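Local coordinates for protein glucokinase (Enterococcus faecalis, PDB 2QM1) that probably phosphorylates glucose at the expense of ATP, as a zinc- and magnesium-binding member of the ROK family of repressors and sugar kinases, at residues Leu123-Lys128 against Lys302-Gly307. Residues are numbered along the deposited sequence; the frame is centred on the assembly and turned at random.
Sequences LGERWK and KLAELG
The carboxylate of Glu125, near the end of helix 117-128, grips two successive backbone N-H groups, those of Glu305 and Leu306, in the turn that leaves strand 300-303. The fold is that of the ROK family, in the actin-like ATPase clan, and the contact ties this helix to the loop running toward helix 310-318 from strand 300-303, at the edge of its five-stranded sheet within this chain, where it pairs with strand 265-269. Glu305 N donates to Glu125 OE1 at 2.9 Å, and Leu306 N donates to Glu125 OE2, also at 2.9 Å, with N-H...O angles of 161° and 155°. Both bonds reach the syn sides of the carboxylate oxygens, somewhat out of its plane, a bidentate arrangement that limits rotation of the group. The bend at chi2 (-82°) turns the glutamate chain away from a fully extended course and carries its end to the loop. Ala304 presses its methyl against the carboxylate, CB lying 3.2 Å from Glu125 OE2. OE1 also accepts a bond from Ala130 N, so the buried carboxylate is held both by the loop after strand 300-303 and by the backbone just past its own helix, an environment that would be expected to stabilise its negative charge. Leu306 covers the neighbouring helix turn with its two branches: CD1 sits 3.1 Å from Gly124 O, a tight approach, and CD2 lies 3.6 Å from Lys128 O. A water completes the junction, donating to Glu125 OE2 and, at 2.6 Å, to Gly307 O.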
loop_
_atom_site.group_PDB
_atom_site.type_symbol
_atom_site.label_atom_id
_atom_site.label_comp_id
_atom_site.label_asym_id
_atom_site.label_seq_id
_atom_site.Cartn_x
_atom_site.Cartn_y
_atom_site.Cartn_z
ATOM N N LEU B 123 11.333 -5.527 -8.946
ATOM C CA LEU B 123 12.692 -5.166 -8.589
ATOM C C LEU B 123 13.516 -4.909 -9.852
ATOM O O LEU B 123 14.425 -4.084 -9.859
ATOM C CB LEU B 123 13.389 -6.326 -7.837
ATOM C CG LEU B 123 12.942 -6.695 -6.424
ATOM C CD1 LEU B 123 13.615 -7.986 -5.878
ATOM C CD2 LEU B 123 13.172 -5.540 -5.484
ATOM N N GLY B 124 13.263 -5.716 -10.886
ATOM C CA GLY B 124 13.986 -5.590 -12.167
ATOM C C GLY B 124 13.664 -4.243 -12.817
ATOM O O GLY B 124 14.565 -3.540 -13.329
ATOM N N GLU B 125 12.383 -3.888 -12.851
ATOM C CA GLU B 125 12.031 -2.583 -13.469
ATOM C C GLU B 125 12.523 -1.410 -12.612
ATOM O O GLU B 125 13.038 -0.428 -13.110
ATOM C CB GLU B 125 10.525 -2.490 -13.808
ATOM C CG GLU B 125 10.163 -3.431 -14.952
ATOM C CD GLU B 125 10.475 -2.846 -16.338
ATOM O OE1 GLU B 125 10.835 -1.628 -16.435
ATOM O OE2 GLU B 125 10.318 -3.598 -17.316
ATOM N N ARG B 126 12.466 -1.548 -11.303
ATOM C CA ARG B 126 13.093 -0.506 -10.483
ATOM C C ARG B 126 14.611 -0.328 -10.754
ATOM O O ARG B 126 15.094 0.797 -10.865
ATOM C CB ARG B 126 12.800 -0.761 -9.014
ATOM C CG ARG B 126 13.452 0.226 -8.093
ATOM C CD ARG B 126 13.068 -0.099 -6.688
ATOM N NE ARG B 126 13.832 0.688 -5.748
ATOM C CZ ARG B 126 14.688 0.140 -4.894
ATOM N NH1 ARG B 126 14.867 -1.200 -4.850
ATOM N NH2 ARG B 126 15.347 0.918 -4.074
ATOM N N TRP B 127 15.350 -1.433 -10.850
ATOM C CA TRP B 127 16.815 -1.420 -10.958
ATOM C C TRP B 127 17.331 -0.976 -12.295
ATOM O O TRP B 127 18.298 -0.200 -12.338
ATOM C CB TRP B 127 17.394 -2.832 -10.713
ATOM C CG TRP B 127 18.917 -2.909 -10.545
ATOM C CD1 TRP B 127 19.768 -1.899 -10.223
ATOM C CD2 TRP B 127 19.718 -4.107 -10.613
ATOM N NE1 TRP B 127 21.058 -2.381 -10.100
ATOM C CE2 TRP B 127 21.054 -3.734 -10.336
ATOM C CE3 TRP B 127 19.425 -5.458 -10.880
ATOM C CZ2 TRP B 127 22.109 -4.656 -10.339
ATOM C CZ3 TRP B 127 20.476 -6.378 -10.885
ATOM C CH2 TRP B 127 21.805 -5.969 -10.621
ATOM N N LYS B 128 16.708 -1.470 -13.378
ATOM C CA LYS B 128 17.210 -1.257 -14.743
ATOM C C LYS B 128 16.172 -0.689 -15.694
ATOM O O LYS B 128 16.487 -0.307 -16.835
ATOM C CB LYS B 128 17.775 -2.576 -15.292
ATOM C CG LYS B 128 19.028 -2.995 -14.545
ATOM C CD LYS B 128 20.211 -2.099 -14.959
ATOM C CE LYS B 128 21.430 -2.355 -14.072
ATOM N NZ LYS B 128 22.526 -1.395 -14.419
ATOM N N LYS B 302 3.768 5.047 -15.943
ATOM C CA LYS B 302 4.849 4.668 -16.857
ATOM C C LYS B 302 4.597 3.295 -17.501
ATOM O O LYS B 302 3.803 2.496 -16.976
ATOM C CB LYS B 302 6.195 4.672 -16.102
ATOM C CG LYS B 302 6.545 6.007 -15.430
ATOM C CD LYS B 302 8.041 6.007 -15.113
ATOM C CE LYS B 302 8.477 7.360 -14.522
ATOM N NZ LYS B 302 9.885 7.285 -13.951
ATOM N N LEU B 303 5.241 3.052 -18.660
ATOM C CA LEU B 303 5.325 1.726 -19.270
ATOM C C LEU B 303 6.607 1.002 -18.840
ATOM O O LEU B 303 7.632 1.650 -18.566
ATOM C CB LEU B 303 5.337 1.847 -20.766
ATOM C CG LEU B 303 4.084 2.303 -21.483
ATOM C CD1 LEU B 303 4.522 2.688 -22.898
ATOM C CD2 LEU B 303 3.037 1.187 -21.488
ATOM N N ALA B 304 6.560 -0.326 -18.746
ATOM C CA ALA B 304 7.774 -1.097 -18.375
ATOM C C ALA B 304 8.794 -0.921 -19.496
ATOM O O ALA B 304 8.396 -0.853 -20.669
ATOM C CB ALA B 304 7.442 -2.553 -18.259
ATOM N N GLU B 305 10.090 -0.879 -19.165
ATOM C CA GLU B 305 11.103 -0.781 -20.236
ATOM C C GLU B 305 11.824 -2.098 -20.598
ATOM O O GLU B 305 12.375 -2.211 -21.679
ATOM C CB GLU B 305 12.092 0.363 -19.947
ATOM C CG GLU B 305 11.410 1.762 -19.865
ATOM C CD GLU B 305 12.220 2.841 -19.128
ATOM O OE1 GLU B 305 13.410 2.605 -18.830
ATOM O OE2 GLU B 305 11.658 3.957 -18.868
ATOM N N LEU B 306 11.745 -3.106 -19.735
ATOM C CA LEU B 306 12.564 -4.313 -19.883
ATOM C C LEU B 306 11.923 -5.496 -20.533
ATOM O O LEU B 306 12.614 -6.496 -20.760
ATOM C CB LEU B 306 13.139 -4.777 -18.551
ATOM C CG LEU B 306 13.874 -3.745 -17.720
ATOM C CD1 LEU B 306 14.226 -4.294 -16.363
ATOM C CD2 LEU B 306 15.099 -3.252 -18.465
ATOM N N GLY B 307 10.623 -5.409 -20.818
ATOM C CA GLY B 307 9.884 -6.536 -21.391
ATOM C C GLY B 307 10.027 -7.736 -20.485
ATOM O O GLY B 307 10.065 -7.590 -19.234
HETATM O O HOH W 1 8.935 -5.722 -17.751
#